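Side-chain contacts in periplasmic binding protein (Veillonella parvula, PDB 4N01), which probably captures a solute, perhaps a metal complex, between its two lobes outside the cytoplasmic membrane and delivers it to an ABC-type importer: residues T45-E48 / T53-D56; K144-S147 / N151-I154; A197-K202 / K234-D239; K209-Y214 / E329-I334. All coordinates share one frame; numbering follows the deposited sequence.

Interaction 1: residues T45-E48 / T53-D56; sequences TWSE and TKTD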
loop_
_atom_site.group_PDB
_atom_site.type_symbol
_atom_site.label_atom_id
_atom_site.label_comp_id
_atom_site.label_asym_id
_atom_site.label_seq_id
_atom_site.Cartn_x
_atom_site.Cartn_y
_atom_site.Cartn_z
ATOM N N THR A 45 6.556 -1.570 -22.868
ATOM C CA THR A 45 5.367 -2.388 -23.094
ATOM C C THR A 45 4.947 -3.143 -21.840
ATOM O O THR A 45 5.773 -3.461 -20.975
ATOM C CB THR A 45 5.591 -3.398 -24.232
ATOM O OG1 THR A 45 6.633 -4.313 -23.865
ATOM C CG2 THR A 45 5.976 -2.678 -25.528
ATOM N N TRP A 46 3.653 -3.427 -21.739
ATOM C CA TRP A 46 3.133 -4.202 -20.615
ATOM C C TRP A 46 1.750 -4.731 -20.967
ATOM O O TRP A 46 1.204 -4.372 -22.009
ATOM C CB TRP A 46 3.095 -3.365 -19.327
ATOM C CG TRP A 46 2.028 -2.294 -19.282
ATOM C CD1 TRP A 46 0.794 -2.388 -18.687
ATOM C CD2 TRP A 46 2.107 -0.967 -19.823
ATOM N NE1 TRP A 46 0.105 -1.210 -18.835
ATOM C CE2 TRP A 46 0.891 -0.315 -19.527
ATOM C CE3 TRP A 46 3.093 -0.258 -20.533
ATOM C CZ2 TRP A 46 0.629 1.003 -19.904
ATOM C CZ3 TRP A 46 2.834 1.055 -20.920
ATOM C CH2 TRP A 46 1.607 1.669 -20.608
ATOM N N SER A 47 1.200 -5.587 -20.108
ATOM C CA SER A 47 -0.138 -6.149 -20.307
ATOM C C SER A 47 -0.965 -6.048 -19.030
ATOM O O SER A 47 -0.423 -6.117 -17.924
ATOM C CB SER A 47 -0.054 -7.637 -20.692
ATOM O OG SER A 47 0.612 -7.814 -21.930
ATOM N N GLU A 48 -2.280 -5.909 -19.184
ATOM C CA GLU A 48 -3.203 -6.060 -18.059
ATOM C C GLU A 48 -4.379 -6.942 -18.479
ATOM O O GLU A 48 -4.676 -7.064 -19.668
ATOM C CB GLU A 48 -3.723 -4.699 -17.564
ATOM C CG GLU A 48 -2.647 -3.656 -17.255
ATOM C CD GLU A 48 -1.779 -4.020 -16.064
ATOM O OE1 GLU A 48 -2.144 -4.934 -15.285
ATOM O OE2 GLU A 48 -0.712 -3.383 -15.893
ATOM N N THR A 53 -10.271 -10.527 -20.216
ATOM C CA THR A 53 -9.775 -9.949 -21.459
ATOM C C THR A 53 -8.390 -9.350 -21.248
ATOM O O THR A 53 -8.220 -8.402 -20.475
ATOM C CB THR A 53 -10.716 -8.855 -22.013
ATOM O OG1 THR A 53 -12.031 -9.397 -22.199
ATOM C CG2 THR A 53 -10.190 -8.339 -23.346
ATOM N N LYS A 54 -7.399 -9.903 -21.940
ATOM C CA LYS A 54 -6.028 -9.414 -21.832
ATOM C C LYS A 54 -5.721 -8.380 -22.912
ATOM O O LYS A 54 -5.931 -8.635 -24.096
ATOM C CB LYS A 54 -5.041 -10.580 -21.931
ATOM C CG LYS A 54 -3.588 -10.141 -21.987
ATOM C CD LYS A 54 -2.655 -11.332 -22.005
ATOM C CE LYS A 54 -1.210 -10.871 -22.051
ATOM N NZ LYS A 54 -0.256 -12.009 -21.939
ATOM N N THR A 55 -5.221 -7.216 -22.503
ATOM C CA THR A 55 -4.882 -6.151 -23.444
ATOM C C THR A 55 -3.383 -5.821 -23.379
ATOM O O THR A 55 -2.797 -5.731 -22.293
ATOM C CB THR A 55 -5.720 -4.881 -23.160
ATOM O OG1 THR A 55 -7.112 -5.224 -23.147
ATOM C CG2 THR A 55 -5.478 -3.803 -24.223
ATOM N N ASP A 56 -2.761 -5.661 -24.543
ATOM C CA ASP A 56 -1.357 -5.261 -24.597
ATOM C C ASP A 56 -1.266 -3.751 -24.738
ATOM O O ASP A 56 -2.004 -3.152 -25.519
ATOM C CB ASP A 56 -0.636 -5.943 -25.759
ATOM C CG ASP A 56 -0.423 -7.424 -25.518
ATOM O OD1 ASP A 56 -0.148 -7.800 -24.357
ATOM O OD2 ASP A 56 -0.542 -8.218 -26.476
#
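S47 and D56 meet across a beta hairpin, hydroxyl to carboxylate: S47 OG donates a short hydrogen bond of 2.5 Å to D56 OD1, arriving nearly along the C-O axis of that oxygen. Both side chains stand on one face of the two strands, each with its first branch anti to its own carbonyl carbon (chi1 -63° for S47, -71° for D56), which tilts OG and OD1 together over a non-hydrogen-bonded pair. K54 runs alongside on the same face, fully extended, and lays its CE 3.6 Å from S47 OG; the hydroxyl lies beside the lysine's last carbon, with the ammonium group just beyond. One pair further on, the backbones of E48 and T55 close the hydrogen-bonded pair, with T55 N to E48 O at 2.9 Å and E48 N to T55 O at 3.2 Å. E48 and T55 point to the other face, where E48 CG lies at the edge of the W46 indole, in its plane. An alanine in place of S47 is likely to leave D56 OD1 without its cross-strand donor and its carboxylate freer to turn. A sodium ion lies about 3 Å from the S47 side chain. The face of W46 and E48 turns inward: W46 NE1 bonds I152 O, E48 OE2 bonds I154 N, and the indole meets W153 edge-to-face and packs on helix 165-178, so the hairpin lies against edge strand 151-153.

Interaction 2: residues K144-S147 / N151-I154; sequences KMIS and NIWI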
loop_
_atom_site.group_PDB
_atom_site.type_symbol
_atom_site.label_atom_id
_atom_site.label_comp_id
_atom_site.label_asym_id
_atom_site.label_seq_id
_atom_site.Cartn_x
_atom_site.Cartn_y
_atom_site.Cartn_z
ATOM N N LYS A 144 -14.163 0.363 -21.221
ATOM C CA LYS A 144 -14.636 1.674 -21.657
ATOM C C LYS A 144 -13.462 2.620 -21.883
ATOM O O LYS A 144 -13.425 3.341 -22.872
ATOM C CB LYS A 144 -15.605 2.271 -20.636
ATOM C CG LYS A 144 -16.988 1.645 -20.641
ATOM C CD LYS A 144 -17.875 2.313 -19.597
ATOM C CE LYS A 144 -19.200 1.579 -19.418
ATOM N NZ LYS A 144 -19.867 1.936 -18.126
HETATM N N MSE A 145 -12.507 2.610 -20.958
HETATM C CA MSE A 145 -11.292 3.405 -21.100
HETATM C C MSE A 145 -10.487 2.963 -22.314
HETATM O O MSE A 145 -9.999 3.781 -23.097
HETATM C CB MSE A 145 -10.415 3.251 -19.863
HETATM C CG MSE A 145 -11.027 3.768 -18.590
HETATM SE SE MSE A 145 -9.643 3.776 -17.245
HETATM C CE MSE A 145 -10.723 4.388 -15.731
ATOM N N ILE A 146 -10.333 1.653 -22.453
ATOM C CA ILE A 146 -9.596 1.094 -23.581
ATOM C C ILE A 146 -10.242 1.469 -24.919
ATOM O O ILE A 146 -9.538 1.749 -25.886
ATOM C CB ILE A 146 -9.401 -0.432 -23.395
ATOM C CG1 ILE A 146 -8.549 -0.672 -22.143
ATOM C CG2 ILE A 146 -8.751 -1.057 -24.607
ATOM C CD1 ILE A 146 -8.452 -2.140 -21.714
ATOM N N SER A 147 -11.574 1.519 -24.961
ATOM C CA SER A 147 -12.289 2.019 -26.143
ATOM C C SER A 147 -11.833 3.410 -26.555
ATOM O O SER A 147 -11.820 3.745 -27.742
ATOM C CB SER A 147 -13.797 2.071 -25.885
ATOM O OG SER A 147 -14.396 0.815 -26.130
ATOM N N ASN A 151 -4.366 4.131 -21.972
ATOM C CA ASN A 151 -3.485 3.059 -21.504
ATOM C C ASN A 151 -3.644 2.856 -20.002
ATOM O O ASN A 151 -3.571 3.820 -19.236
ATOM C CB ASN A 151 -2.024 3.402 -21.823
ATOM C CG ASN A 151 -1.728 3.364 -23.317
ATOM O OD1 ASN A 151 -2.172 2.455 -24.020
ATOM N ND2 ASN A 151 -0.985 4.354 -23.809
ATOM N N ILE A 152 -3.853 1.612 -19.571
ATOM C CA ILE A 152 -4.041 1.329 -18.156
ATOM C C ILE A 152 -2.859 0.527 -17.640
ATOM O O ILE A 152 -2.448 -0.457 -18.263
ATOM C CB ILE A 152 -5.315 0.502 -17.912
ATOM C CG1 ILE A 152 -6.531 1.225 -18.492
ATOM C CG2 ILE A 152 -5.509 0.249 -16.422
ATOM C CD1 ILE A 152 -7.825 0.425 -18.402
ATOM N N TRP A 153 -2.309 0.945 -16.506
ATOM C CA TRP A 153 -1.190 0.238 -15.890
ATOM C C TRP A 153 -1.469 0.054 -14.418
ATOM O O TRP A 153 -1.882 0.997 -13.742
ATOM C CB TRP A 153 0.098 1.049 -16.034
ATOM C CG TRP A 153 1.260 0.396 -15.359
ATOM C CD1 TRP A 153 1.968 -0.676 -15.811
ATOM C CD2 TRP A 153 1.841 0.763 -14.099
ATOM N NE1 TRP A 153 2.959 -0.997 -14.915
ATOM C CE2 TRP A 153 2.903 -0.126 -13.858
ATOM C CE3 TRP A 153 1.565 1.758 -13.156
ATOM C CZ2 TRP A 153 3.695 -0.054 -12.709
ATOM C CZ3 TRP A 153 2.355 1.836 -12.019
ATOM C CH2 TRP A 153 3.408 0.933 -11.808
ATOM N N ILE A 154 -1.228 -1.148 -13.912
ATOM C CA ILE A 154 -1.441 -1.432 -12.491
ATOM C C ILE A 154 -0.172 -2.031 -11.900
ATOM O O ILE A 154 0.382 -2.978 -12.470
ATOM C CB ILE A 154 -2.590 -2.445 -12.304
ATOM C CG1 ILE A 154 -3.895 -1.854 -12.850
ATOM C CG2 ILE A 154 -2.746 -2.826 -10.826
ATOM C CD1 ILE A 154 -5.020 -2.856 -12.930
#
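In the beta-alpha-beta unit that runs from strand 127-129 through helix 142-147 to strand 151-153, I152 meets M145 and I146 of the helix. The contact is purely apolar and rests on one methyl group. I152 points its side chain at the helix, CG1 anti to its carbonyl carbon (chi1 -56°) and the chain stretched beyond it, so that CD1 reaches furthest and touches both helix residues. On one of them, a selenomethionine in this crystal, CD1 comes within 4.0 Å of M145 SE and 4.1 Å of M145 CB. The M145 chain is extended and crosses I152 at about a right angle; the methyl therefore meets its flank and not its terminal CE. The second partner is I146, whose CG1 lies 4.0 Å from I152 CD1, again with the two side chains crossing at about a right angle. I146 sets out less directly at the strand, and the CG1 of its ethyl branch makes the contact. Around this contact F135 touches both M145 and I152, and I140 adds to the cover of M145. I146 reaches on to T55 and F57 of strand 53-59, while I152 touches F50 of strand 44-50. Strand 151-153 is the outermost strand of its parallel sheet, joined by backbone hydrogen bonds of N151 and W153 to A128 of strand 127-129, with the hairpin of strands 44-50 and 53-59 packed beside it.

Interaction 3: residues A197-K202 / K234-D239; sequences AAIQNK and KLIGAD
L235 and I236, in the turn that ends helix 228-234, pack against Q200 and I199 of the long helix 182-203. One straight hydrogen bond carries the polar half of the contact: Q200 NE2 donates to L235 O over 2.9 Å, with an N-H...O angle of 179°. The donor sits in the carbonyl plane on a lone pair (C=O...N angle 126°), and the oxygen lies in the plane of the Q200 amide, so both flat groups are well placed for the bond. Q200 leaves the helix with CG beside its backbone N and then runs extended (chi2 -172°), which carries the amide across the gap; on the way CG passes 3.6 Å from L235 O. L235 also sets CB and CD2 beside the amide nitrogen, each 3.9 Å from Q200 NE2. The turn itself is a Schellman motif: G237, with positive phi, is the C-prime residue, A238 N bonds L233 O, and within that bond G237 N bonds K234 O at 3.2 Å before the chain enters strand 238-240. With a leucine in place of Q200, L235 O would probably lose this donor, and the turn its polar tie to helix 182-203. The apolar half is a methyl pair, I199 CG2 and I236 CG2 at 3.9 Å, whose side chains cross obliquely. Helix 320-332 closes over them, K325 and A328 touching I199, L324 and L327 touching I236. Within helix 182-203, L196 also meets L235, and L203 meets I236.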
loop_
_atom_site.group_PDB
_atom_site.type_symbol
_atom_site.label_atom_id
_atom_site.label_comp_id
_atom_site.label_asym_id
_atom_site.label_seq_id
_atom_site.Cartn_x
_atom_site.Cartn_y
_atom_site.Cartn_z
ATOM N N ALA A 197 18.936 -1.601 4.439
ATOM C CA ALA A 197 20.128 -2.298 4.905
ATOM C C ALA A 197 20.562 -1.773 6.275
ATOM O O ALA A 197 21.049 -2.536 7.119
ATOM C CB ALA A 197 21.251 -2.138 3.908
ATOM N N ALA A 198 20.396 -0.473 6.499
ATOM C CA ALA A 198 20.762 0.108 7.788
ATOM C C ALA A 198 19.859 -0.428 8.895
ATOM O O ALA A 198 20.327 -0.736 10.000
ATOM C CB ALA A 198 20.702 1.622 7.732
ATOM N N ILE A 199 18.569 -0.559 8.605
ATOM C CA ILE A 199 17.651 -1.152 9.575
ATOM C C ILE A 199 18.020 -2.602 9.869
ATOM O O ILE A 199 18.128 -3.011 11.029
ATOM C CB ILE A 199 16.199 -1.131 9.068
ATOM C CG1 ILE A 199 15.747 0.310 8.814
ATOM C CG2 ILE A 199 15.269 -1.821 10.076
ATOM C CD1 ILE A 199 14.554 0.390 7.891
ATOM N N GLN A 200 18.218 -3.386 8.817
ATOM C CA GLN A 200 18.475 -4.810 8.985
ATOM C C GLN A 200 19.793 -5.088 9.711
ATOM O O GLN A 200 19.897 -6.053 10.470
ATOM C CB GLN A 200 18.397 -5.524 7.622
ATOM C CG GLN A 200 16.999 -5.468 7.003
ATOM C CD GLN A 200 16.870 -6.321 5.761
ATOM O OE1 GLN A 200 17.717 -6.271 4.869
ATOM N NE2 GLN A 200 15.809 -7.123 5.701
ATOM N N ASN A 201 20.796 -4.237 9.497
ATOM C CA ASN A 201 22.062 -4.376 10.217
ATOM C C ASN A 201 21.909 -4.211 11.726
ATOM O O ASN A 201 22.561 -4.911 12.495
ATOM C CB ASN A 201 23.126 -3.412 9.671
ATOM C CG ASN A 201 23.855 -3.979 8.468
ATOM O OD1 ASN A 201 23.986 -5.197 8.330
ATOM N ND2 ASN A 201 24.332 -3.102 7.586
ATOM N N LYS A 202 21.043 -3.291 12.144
ATOM C CA LYS A 202 20.722 -3.129 13.565
ATOM C C LYS A 202 19.944 -4.317 14.140
ATOM O O LYS A 202 19.945 -4.530 15.346
ATOM C CB LYS A 202 19.900 -1.852 13.785
ATOM C CG LYS A 202 20.697 -0.556 13.808
ATOM C CD LYS A 202 21.577 -0.470 15.045
ATOM C CE LYS A 202 22.161 0.928 15.224
ATOM N NZ LYS A 202 22.902 1.397 14.023
ATOM N N LYS A 234 8.213 -9.264 7.374
ATOM C CA LYS A 234 9.266 -10.264 7.555
ATOM C C LYS A 234 10.666 -9.649 7.432
ATOM O O LYS A 234 11.628 -10.148 8.019
ATOM C CB LYS A 234 9.091 -11.423 6.565
ATOM C CG LYS A 234 7.979 -12.382 6.961
ATOM C CD LYS A 234 7.863 -13.560 6.004
ATOM C CE LYS A 234 6.926 -14.618 6.588
ATOM N NZ LYS A 234 6.520 -15.654 5.591
ATOM N N LEU A 235 10.779 -8.556 6.687
ATOM C CA LEU A 235 12.081 -7.895 6.518
ATOM C C LEU A 235 12.669 -7.340 7.826
ATOM O O LEU A 235 13.884 -7.124 7.915
ATOM C CB LEU A 235 11.982 -6.759 5.489
ATOM C CG LEU A 235 11.664 -7.164 4.050
ATOM C CD1 LEU A 235 11.465 -5.888 3.231
ATOM C CD2 LEU A 235 12.768 -8.027 3.443
ATOM N N ILE A 236 11.821 -7.088 8.821
ATOM C CA ILE A 236 12.296 -6.551 10.097
ATOM C C ILE A 236 12.029 -7.512 11.244
ATOM O O ILE A 236 11.860 -7.091 12.388
ATOM C CB ILE A 236 11.676 -5.174 10.443
ATOM C CG1 ILE A 236 10.143 -5.251 10.435
ATOM C CG2 ILE A 236 12.184 -4.098 9.479
ATOM C CD1 ILE A 236 9.465 -3.994 11.061
ATOM N N GLY A 237 11.970 -8.799 10.929
ATOM C CA GLY A 237 11.814 -9.810 11.953
ATOM C C GLY A 237 10.457 -9.770 12.624
ATOM O O GLY A 237 10.335 -10.116 13.795
ATOM N N ALA A 238 9.438 -9.333 11.892
ATOM C CA ALA A 238 8.079 -9.316 12.430
ATOM C C ALA A 238 7.267 -10.323 11.626
ATOM O O ALA A 238 7.009 -10.110 10.444
ATOM C CB ALA A 238 7.480 -7.924 12.306
ATOM N N ASP A 239 6.896 -11.435 12.250
ATOM C CA ASP A 239 6.247 -12.529 11.528
ATOM C C ASP A 239 4.738 -12.562 11.762
ATOM O O ASP A 239 4.293 -12.784 12.879
ATOM C CB ASP A 239 6.857 -13.863 11.959
ATOM C CG ASP A 239 8.301 -14.012 11.518
ATOM O OD1 ASP A 239 8.610 -13.656 10.355
ATOM O OD2 ASP A 239 9.128 -14.498 12.329
#

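Interaction 4: residues K209-Y214 / E329-I334; sequences KRVFIY and EEIHGI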
loop_
_atom_site.group_PDB
_atom_site.type_symbol
_atom_site.label_atom_id
_atom_site.label_comp_id
_atom_site.label_asym_id
_atom_site.label_seq_id
_atom_site.Cartn_x
_atom_site.Cartn_y
_atom_site.Cartn_z
ATOM N N LYS A 209 9.945 -11.503 16.215
ATOM C CA LYS A 209 8.733 -11.334 17.016
ATOM C C LYS A 209 7.500 -11.722 16.217
ATOM O O LYS A 209 7.471 -11.559 14.998
ATOM C CB LYS A 209 8.598 -9.875 17.465
ATOM C CG LYS A 209 9.737 -9.401 18.336
ATOM C CD LYS A 209 9.748 -10.107 19.678
ATOM C CE LYS A 209 10.871 -9.555 20.550
ATOM N NZ LYS A 209 10.799 -10.074 21.936
ATOM N N ARG A 210 6.479 -12.229 16.902
ATOM C CA ARG A 210 5.238 -12.598 16.228
ATOM C C ARG A 210 4.227 -11.469 16.336
ATOM O O ARG A 210 4.052 -10.890 17.412
ATOM C CB ARG A 210 4.698 -13.896 16.814
ATOM C CG ARG A 210 5.530 -15.078 16.360
ATOM C CD ARG A 210 5.443 -16.235 17.308
ATOM N NE ARG A 210 4.113 -16.840 17.371
ATOM C CZ ARG A 210 3.623 -17.679 16.460
ATOM N NH1 ARG A 210 4.340 -17.997 15.385
ATOM N NH2 ARG A 210 2.410 -18.199 16.614
ATOM N N VAL A 211 3.590 -11.127 15.220
ATOM C CA VAL A 211 2.691 -9.967 15.192
ATOM C C VAL A 211 1.313 -10.308 14.609
ATOM O O VAL A 211 1.159 -11.256 13.850
ATOM C CB VAL A 211 3.313 -8.761 14.436
ATOM C CG1 VAL A 211 4.688 -8.428 15.014
ATOM C CG2 VAL A 211 3.420 -9.041 12.923
ATOM N N PHE A 212 0.310 -9.532 14.983
ATOM C CA PHE A 212 -1.027 -9.686 14.435
ATOM C C PHE A 212 -1.464 -8.320 13.939
ATOM O O PHE A 212 -1.327 -7.318 14.645
ATOM C CB PHE A 212 -1.982 -10.194 15.523
ATOM C CG PHE A 212 -3.431 -10.165 15.124
ATOM C CD1 PHE A 212 -3.922 -11.053 14.168
ATOM C CD2 PHE A 212 -4.306 -9.271 15.716
ATOM C CE1 PHE A 212 -5.269 -11.027 13.801
ATOM C CE2 PHE A 212 -5.650 -9.243 15.362
ATOM C CZ PHE A 212 -6.131 -10.119 14.402
ATOM N N ILE A 213 -1.953 -8.261 12.707
ATOM C CA ILE A 213 -2.435 -6.997 12.164
ATOM C C ILE A 213 -3.949 -6.880 12.360
ATOM O O ILE A 213 -4.722 -7.718 11.881
ATOM C CB ILE A 213 -2.104 -6.857 10.665
ATOM C CG1 ILE A 213 -0.585 -6.850 10.464
ATOM C CG2 ILE A 213 -2.703 -5.572 10.134
ATOM C CD1 ILE A 213 0.010 -8.208 10.238
ATOM N N TYR A 214 -4.370 -5.833 13.059
ATOM C CA TYR A 214 -5.778 -5.626 13.370
ATOM C C TYR A 214 -6.263 -4.432 12.554
ATOM O O TYR A 214 -5.930 -3.279 12.855
ATOM C CB TYR A 214 -5.936 -5.388 14.880
ATOM C CG TYR A 214 -7.334 -5.058 15.386
ATOM C CD1 TYR A 214 -8.161 -6.050 15.901
ATOM C CD2 TYR A 214 -7.806 -3.752 15.386
ATOM C CE1 TYR A 214 -9.427 -5.751 16.389
ATOM C CE2 TYR A 214 -9.068 -3.446 15.870
ATOM C CZ TYR A 214 -9.872 -4.448 16.368
ATOM O OH TYR A 214 -11.119 -4.131 16.848
ATOM N N GLU A 329 11.997 0.011 15.227
ATOM C CA GLU A 329 12.443 0.633 16.460
ATOM C C GLU A 329 11.456 0.289 17.563
ATOM O O GLU A 329 11.849 -0.049 18.683
ATOM C CB GLU A 329 12.590 2.149 16.285
ATOM C CG GLU A 329 13.713 2.526 15.323
ATOM C CD GLU A 329 13.940 4.020 15.225
ATOM O OE1 GLU A 329 13.028 4.794 15.598
ATOM O OE2 GLU A 329 15.038 4.421 14.775
ATOM N N GLU A 330 10.175 0.336 17.230
ATOM C CA GLU A 330 9.135 0.078 18.217
ATOM C C GLU A 330 9.048 -1.389 18.643
ATOM O O GLU A 330 8.813 -1.678 19.817
ATOM C CB GLU A 330 7.784 0.610 17.713
ATOM C CG GLU A 330 7.686 2.146 17.782
ATOM C CD GLU A 330 6.469 2.722 17.073
ATOM O OE1 GLU A 330 5.730 1.949 16.428
ATOM O OE2 GLU A 330 6.257 3.955 17.148
ATOM N N ILE A 331 9.253 -2.310 17.706
ATOM C CA ILE A 331 9.129 -3.748 17.995
ATOM C C ILE A 331 10.378 -4.309 18.668
ATOM O O ILE A 331 10.295 -5.109 19.604
ATOM C CB ILE A 331 8.823 -4.534 16.702
ATOM C CG1 ILE A 331 7.417 -4.180 16.217
ATOM C CG2 ILE A 331 8.930 -6.048 16.911
ATOM C CD1 ILE A 331 7.102 -4.670 14.820
ATOM N N HIS A 332 11.539 -3.846 18.221
ATOM C CA HIS A 332 12.806 -4.420 18.666
ATOM C C HIS A 332 13.595 -3.524 19.613
ATOM O O HIS A 332 14.632 -3.934 20.131
ATOM C CB HIS A 332 13.661 -4.744 17.453
ATOM C CG HIS A 332 13.089 -5.830 16.589
ATOM N ND1 HIS A 332 13.092 -7.153 16.966
ATOM C CD2 HIS A 332 12.507 -5.779 15.367
ATOM C CE1 HIS A 332 12.537 -7.882 16.006
ATOM N NE2 HIS A 332 12.174 -7.073 15.031
ATOM N N GLY A 333 13.118 -2.301 19.829
ATOM C CA GLY A 333 13.757 -1.394 20.774
ATOM C C GLY A 333 15.109 -0.864 20.323
ATOM O O GLY A 333 15.928 -0.474 21.151
ATOM N N ILE A 334 15.349 -0.855 19.016
ATOM C CA ILE A 334 16.583 -0.296 18.474
ATOM C C ILE A 334 16.409 1.184 18.163
ATOM O O ILE A 334 15.289 1.699 18.103
ATOM C CB ILE A 334 16.998 -0.969 17.144
ATOM C CG1 ILE A 334 15.946 -0.704 16.057
ATOM C CG2 ILE A 334 17.217 -2.445 17.330
ATOM C CD1 ILE A 334 16.404 -1.042 14.634
#
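K209 opens strand 209-214 of the second parallel sheet, and its side chain runs along the last turn of the C-terminal helix 320-332, which packs on that sheet in the alpha/beta manner. CB comes first, 3.9 Å from I331 CG2. CG follows and makes the closest approach, 3.7 Å to the same methyl, and it also lies 3.9 Å from H332 CE1, set obliquely to the imidazole. The chain then bends at chi2 (-67°), which turns CD away from I331 and H332, and from there it runs extended, past both side chains in the opposite sense to theirs. At the tip, NZ stays 6.2 Å from H332 ND1, so the lysine meets the helix through its aliphatic root and not through its charge. Two residues along, V211 points to the same helix, and its CG1 has a loose contact of 4.5 Å with I331 CD1, next to A238 and Y266 of the neighbouring strands. I331 thus serves both strand residues from the helix, CG2 toward K209 and the CG1-CD1 branch toward V211. The helix stops just beyond, where G333 takes a positive phi. H332 is turned with NE2 bonded to I236 O, in the turn before strand 238-240, and one face of its ring receives I331 CG2, 3.8 Å above the plane and over the ring centre.

In the fold
From the N terminus, interaction 1 closes first, a tight hairpin, and interaction 2 follows in series, closing the short connection from helix 142-147 to strand 151-153. The two touch, since W46 and E48 bond the backbone of 151-154, so the hairpin is fastened to the edge of the first parallel sheet. Helix 182-203 then leads to the second sheet, where interactions 3 and 4 cross: 209-214 falls between the segments of interaction 3, and 234-239 between those of interaction 4. They meet through adjacent strands 209-214 and 238-240 and tie helices 182-203 and 320-332 to the same sheet edge. Interactions 1 and 4 lie on opposite sides of the chain's centre, their own centres about 39 Å apart.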